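Exo beta-1,2-glucooligosaccharide sophorohydrolase (non-reducing end) (Parabacteroides distasonis ATCC 8503, PDB 5Z06) hydrolyses linear beta-1,2-glucan and beta-1,2-glucooligosaccharides of four or more units, releasing sophorose from the non-reducing end as an exo-type enzyme. Local coordinates at residues A[17-22]-A[34-39]; A[249-254]-A[279-284]. All blocks are in the same frame, centred on the assembly; numbering follows the deposited sequence.

Followed from the N terminus, the chain reaches contact 1 first. Residues 17-22 lie in the loop between strands 9-11 and 23-28, and residues 34-39, which include a tight turn, come back on them after strands 23-28 and 32-33. The short loop closed joins two connections in the N-terminal beta region that also carries the calcium ion. Contact 2 follows more than 200 residues later. Residues 249-254 enter strand 254-262, and residues 279-284 leave strand 275-278 for helix 284-297. The contacts run in series, neither nested nor crossed. The centres of contact 1 and contact 2 are about 31 Å apart, their nearest atoms about 8 Å. Contact 2 leads from a four-stranded sheet into the helical part.

Contact 1. Residues A[17-22]-A[34-39]; sequences KGDYFY and KNARHH
The imidazole of His39 has Phe21 CA over one face, a CH-pi contact with CA 4.1 Å from the centre of the His39 ring. The Phe21 ring meets the imidazole obliquely, with planes 34° apart and centres 5.5 Å apart. At the edge of the Phe21 ring, in its plane, lies Tyr22 CG. Phe21 CD2 in turn sits over the centre of one face of the Tyr22 ring. His39 CG stands anti to its own carbonyl carbon, which lays the imidazole along the backbone of Tyr20 and Phe21. His39 CB reaches Tyr20 O at 3.3 Å. His39 ND1 comes near the carbonyl oxygens of Tyr20 and Phe21 at poor angles, and its hydrogen bond goes to Ser23 O. Replacing the imidazole by an alanine here removes the face under Phe21 CA and the bond to Ser23 O, and is likely to leave a gap beside the backbone of Tyr20 and Phe21.

The second grip is a salt bridge. The NH2 end of Arg37 alone does the close touching, with NH2 2.6 Å from Asp19 OD2 and more loosely 3.2 Å from Asp19 OD1. The side chains cross at about a right angle. The carboxylate and guanidinium planes are 71° apart, so the approach is not a flat two-pronged pair. The bend at chi3 of Arg37 (-91°) brings the guanidinium back toward Asp19. Ala36 CB packs against Asp19 CB at 3.7 Å. Asp19 OD1 accepts a hydrogen bond from Asn657, so the carboxylate has a second partner, at its other oxygen.

Residues 36-39 form a type I' beta turn between strands 32-33 and 42-43. Just past the turn, backbone bonds join Tyr20 to Leu40 and Gly18 to Val42. Phe21 stacks edge-to-face with Trp658, tying this surface of the beta region to strand 658-659.

Contact 2. Residues A[249-254]-A[279-284]; sequences GEVGKK and TYPMTD
Thr279 OG1 is the hub of this contact. It donates to Glu250 O at 2.7 Å, in the carbonyl plane and on a lone pair. It also accepts from Lys253 N at 2.9 Å, along an almost straight N-H (177°). The hydroxyl lies between its backbone N and carbonyl carbon (chi1 59°), which turns it into the bend at 250-253. The Thr279 backbone adds two bonds. Thr279 N donates to Lys253 O at 3.0 Å, from above the carbonyl plane. Gly252 N gives a weak bond to Thr279 O.

Beside this polar centre, Val251 CG1 packs on Pro281 CD at 3.6 Å. Val251 CG1 points there because it is anti to the backbone N (chi1 -171°).

Further out, Val251 also rests on Glu202 and Arg203, and Thr279 on Leu248. Lys253 makes a cation-pi contact with Phe226. Tyr280 OH bonds to Ala200 O, and Glu202 takes the N-H of Met282. Thr283 N-caps helix 284-297.

One hydroxyl thus serves both a carbonyl and an amide of the same loop. This fixes its rotation and joins the loop before strand 254-262 to the linker leading into the helix.

Contact 1. Residues A[17-22]-A[34-39]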
# COMPACT_ATOMS: atom_id res chain seq x y z
N LYS A 17 -5.94 10.63 -14.06
CA LYS A 17 -6.28 11.69 -14.98
C LYS A 17 -7.73 12.03 -14.82
O LYS A 17 -8.47 11.34 -14.11
CB LYS A 17 -6.02 11.29 -16.42
CG LYS A 17 -4.54 11.16 -16.71
CD LYS A 17 -4.27 10.44 -18.02
CE LYS A 17 -2.82 9.94 -18.06
NZ LYS A 17 -2.63 8.95 -19.15
N GLY A 18 -8.11 13.12 -15.47
CA GLY A 18 -9.49 13.49 -15.71
C GLY A 18 -10.10 14.29 -14.58
O GLY A 18 -10.46 15.42 -14.77
N ASP A 19 -10.20 13.67 -13.42
CA ASP A 19 -10.80 14.29 -12.26
C ASP A 19 -10.18 13.75 -10.98
O ASP A 19 -9.50 12.73 -10.99
CB ASP A 19 -12.31 14.01 -12.26
CG ASP A 19 -12.65 12.52 -12.30
OD1 ASP A 19 -12.53 11.81 -11.29
OD2 ASP A 19 -13.07 12.06 -13.36
N TYR A 20 -10.44 14.45 -9.88
CA TYR A 20 -9.72 14.24 -8.65
C TYR A 20 -10.67 13.72 -7.58
O TYR A 20 -11.61 14.39 -7.15
CB TYR A 20 -9.02 15.51 -8.17
CG TYR A 20 -8.13 15.23 -6.99
CD1 TYR A 20 -7.13 14.25 -7.07
CD2 TYR A 20 -8.31 15.88 -5.76
CE1 TYR A 20 -6.33 13.94 -5.99
CE2 TYR A 20 -7.48 15.58 -4.68
CZ TYR A 20 -6.50 14.60 -4.81
OH TYR A 20 -5.68 14.24 -3.78
N PHE A 21 -10.39 12.50 -7.15
CA PHE A 21 -11.30 11.80 -6.31
C PHE A 21 -11.56 12.60 -5.06
O PHE A 21 -12.70 12.77 -4.68
CB PHE A 21 -10.79 10.39 -5.94
CG PHE A 21 -11.68 9.73 -4.96
CD1 PHE A 21 -12.78 9.04 -5.38
CD2 PHE A 21 -11.47 9.90 -3.61
CE1 PHE A 21 -13.66 8.49 -4.48
CE2 PHE A 21 -12.35 9.36 -2.69
CZ PHE A 21 -13.44 8.64 -3.13
N TYR A 22 -10.50 13.13 -4.46
CA TYR A 22 -10.59 13.84 -3.19
C TYR A 22 -10.91 15.31 -3.38
O TYR A 22 -10.20 16.18 -2.90
CB TYR A 22 -9.28 13.70 -2.44
CG TYR A 22 -8.99 12.29 -2.04
CD1 TYR A 22 -9.64 11.71 -0.96
CD2 TYR A 22 -8.08 11.52 -2.74
CE1 TYR A 22 -9.37 10.41 -0.58
CE2 TYR A 22 -7.82 10.22 -2.37
CZ TYR A 22 -8.45 9.68 -1.29
OH TYR A 22 -8.15 8.40 -0.96
N LYS A 34 -17.17 23.53 -13.13
CA LYS A 34 -16.85 22.41 -13.96
C LYS A 34 -16.50 21.27 -13.05
O LYS A 34 -15.73 21.44 -12.10
CB LYS A 34 -15.67 22.74 -14.89
CG LYS A 34 -15.41 21.66 -15.92
CD LYS A 34 -14.20 22.02 -16.76
CE LYS A 34 -13.69 20.86 -17.57
NZ LYS A 34 -12.46 21.23 -18.34
N ASN A 35 -17.08 20.10 -13.33
CA ASN A 35 -16.90 18.93 -12.50
C ASN A 35 -17.19 17.67 -13.30
O ASN A 35 -17.96 17.70 -14.25
CB ASN A 35 -17.83 18.97 -11.28
CG ASN A 35 -19.29 18.76 -11.66
OD1 ASN A 35 -19.82 17.67 -11.50
ND2 ASN A 35 -19.93 19.79 -12.19
N ALA A 36 -16.57 16.58 -12.88
CA ALA A 36 -16.87 15.25 -13.37
C ALA A 36 -17.37 14.51 -12.16
O ALA A 36 -16.62 14.34 -11.20
CB ALA A 36 -15.61 14.59 -13.91
N ARG A 37 -18.65 14.14 -12.17
CA ARG A 37 -19.28 13.44 -11.04
C ARG A 37 -19.01 14.15 -9.72
O ARG A 37 -18.75 13.53 -8.71
CB ARG A 37 -18.82 11.98 -10.95
CG ARG A 37 -19.10 11.14 -12.17
CD ARG A 37 -18.35 9.82 -12.06
NE ARG A 37 -17.04 9.97 -12.68
CZ ARG A 37 -15.85 10.02 -12.08
NH1 ARG A 37 -15.71 9.88 -10.76
NH2 ARG A 37 -14.78 10.20 -12.83
N HIS A 38 -19.10 15.47 -9.77
CA HIS A 38 -18.91 16.34 -8.63
C HIS A 38 -17.52 16.31 -8.06
O HIS A 38 -17.34 16.59 -6.88
CB HIS A 38 -19.99 16.08 -7.56
CG HIS A 38 -21.37 16.20 -8.11
ND1 HIS A 38 -21.87 17.40 -8.58
CD2 HIS A 38 -22.33 15.28 -8.33
CE1 HIS A 38 -23.11 17.22 -9.01
NE2 HIS A 38 -23.41 15.93 -8.88
N HIS A 39 -16.54 16.03 -8.92
CA HIS A 39 -15.14 16.11 -8.58
C HIS A 39 -14.58 17.18 -9.49
O HIS A 39 -15.11 17.42 -10.58
CB HIS A 39 -14.40 14.80 -8.84
CG HIS A 39 -14.87 13.65 -8.01
ND1 HIS A 39 -14.78 13.62 -6.63
CD2 HIS A 39 -15.41 12.46 -8.37
CE1 HIS A 39 -15.27 12.48 -6.18
NE2 HIS A 39 -15.65 11.75 -7.21

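Contact 2. Residues A[249-254]-A[279-284]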
# COMPACT_ATOMS: atom_id res chain seq x y z
N GLY A 249 4.25 4.50 -21.66
CA GLY A 249 3.17 3.81 -22.36
C GLY A 249 3.47 3.46 -23.80
O GLY A 249 2.57 3.14 -24.52
N GLU A 250 4.75 3.48 -24.18
CA GLU A 250 5.17 3.36 -25.56
C GLU A 250 6.46 2.55 -25.61
O GLU A 250 7.38 2.76 -24.81
CB GLU A 250 5.41 4.75 -26.10
CG GLU A 250 5.96 4.77 -27.51
CD GLU A 250 5.89 6.14 -28.16
OE1 GLU A 250 5.36 7.08 -27.53
OE2 GLU A 250 6.36 6.26 -29.32
N VAL A 251 6.51 1.62 -26.56
CA VAL A 251 7.63 0.73 -26.72
C VAL A 251 8.62 1.32 -27.73
O VAL A 251 8.23 1.94 -28.70
CB VAL A 251 7.17 -0.65 -27.19
CG1 VAL A 251 8.33 -1.64 -27.14
CG2 VAL A 251 6.03 -1.15 -26.31
N GLY A 252 9.90 1.08 -27.49
CA GLY A 252 10.96 1.58 -28.37
C GLY A 252 11.19 3.06 -28.19
O GLY A 252 11.71 3.70 -29.06
N LYS A 253 10.84 3.59 -27.04
CA LYS A 253 10.90 5.01 -26.81
C LYS A 253 12.07 5.30 -25.93
O LYS A 253 12.18 4.74 -24.82
CB LYS A 253 9.63 5.49 -26.11
CG LYS A 253 9.52 7.00 -25.98
CD LYS A 253 9.47 7.72 -27.33
CE LYS A 253 8.78 9.08 -27.15
NZ LYS A 253 8.90 10.02 -28.30
N LYS A 254 12.94 6.17 -26.44
CA LYS A 254 14.11 6.60 -25.72
C LYS A 254 13.75 7.83 -24.92
O LYS A 254 13.07 8.72 -25.42
CB LYS A 254 15.27 6.92 -26.67
CG LYS A 254 16.52 7.37 -25.94
CD LYS A 254 17.78 7.09 -26.74
CE LYS A 254 19.03 7.26 -25.88
NZ LYS A 254 20.29 7.19 -26.68
N THR A 279 12.71 1.93 -23.97
CA THR A 279 11.80 0.83 -23.76
C THR A 279 11.87 -0.18 -24.88
O THR A 279 12.19 0.16 -25.99
CB THR A 279 10.32 1.27 -23.66
OG1 THR A 279 9.92 1.94 -24.87
CG2 THR A 279 10.09 2.16 -22.43
N TYR A 280 11.50 -1.42 -24.58
CA TYR A 280 11.63 -2.52 -25.52
C TYR A 280 10.50 -3.50 -25.26
O TYR A 280 9.99 -3.55 -24.14
CB TYR A 280 12.99 -3.23 -25.34
CG TYR A 280 13.27 -3.49 -23.88
CD1 TYR A 280 13.84 -2.50 -23.09
CD2 TYR A 280 12.94 -4.69 -23.28
CE1 TYR A 280 14.08 -2.70 -21.76
CE2 TYR A 280 13.17 -4.90 -21.94
CZ TYR A 280 13.74 -3.91 -21.17
OH TYR A 280 13.97 -4.10 -19.83
N PRO A 281 10.12 -4.30 -26.28
CA PRO A 281 9.09 -5.30 -26.04
C PRO A 281 9.54 -6.33 -25.02
O PRO A 281 10.71 -6.74 -25.01
CB PRO A 281 8.86 -5.94 -27.41
CG PRO A 281 9.83 -5.33 -28.34
CD PRO A 281 10.67 -4.34 -27.64
N MET A 282 8.60 -6.73 -24.17
CA MET A 282 8.87 -7.68 -23.12
C MET A 282 8.01 -8.93 -23.27
O MET A 282 6.83 -8.86 -23.57
CB MET A 282 8.67 -7.02 -21.76
CG MET A 282 9.82 -6.12 -21.35
SD MET A 282 9.51 -5.20 -19.83
CE MET A 282 9.62 -6.51 -18.63
N THR A 283 8.64 -10.07 -23.07
CA THR A 283 7.95 -11.32 -22.96
C THR A 283 7.28 -11.37 -21.57
O THR A 283 7.57 -10.56 -20.68
CB THR A 283 8.94 -12.50 -23.00
OG1 THR A 283 9.81 -12.37 -21.87
CG2 THR A 283 9.75 -12.57 -24.36
N ASP A 284 6.43 -12.37 -21.40
CA ASP A 284 5.84 -12.63 -20.09
C ASP A 284 6.90 -12.90 -19.04
O ASP A 284 6.74 -12.47 -17.90
CB ASP A 284 4.91 -13.82 -20.16
CG ASP A 284 3.64 -13.53 -20.93
OD1 ASP A 284 3.32 -12.33 -21.17
OD2 ASP A 284 2.98 -14.53 -21.31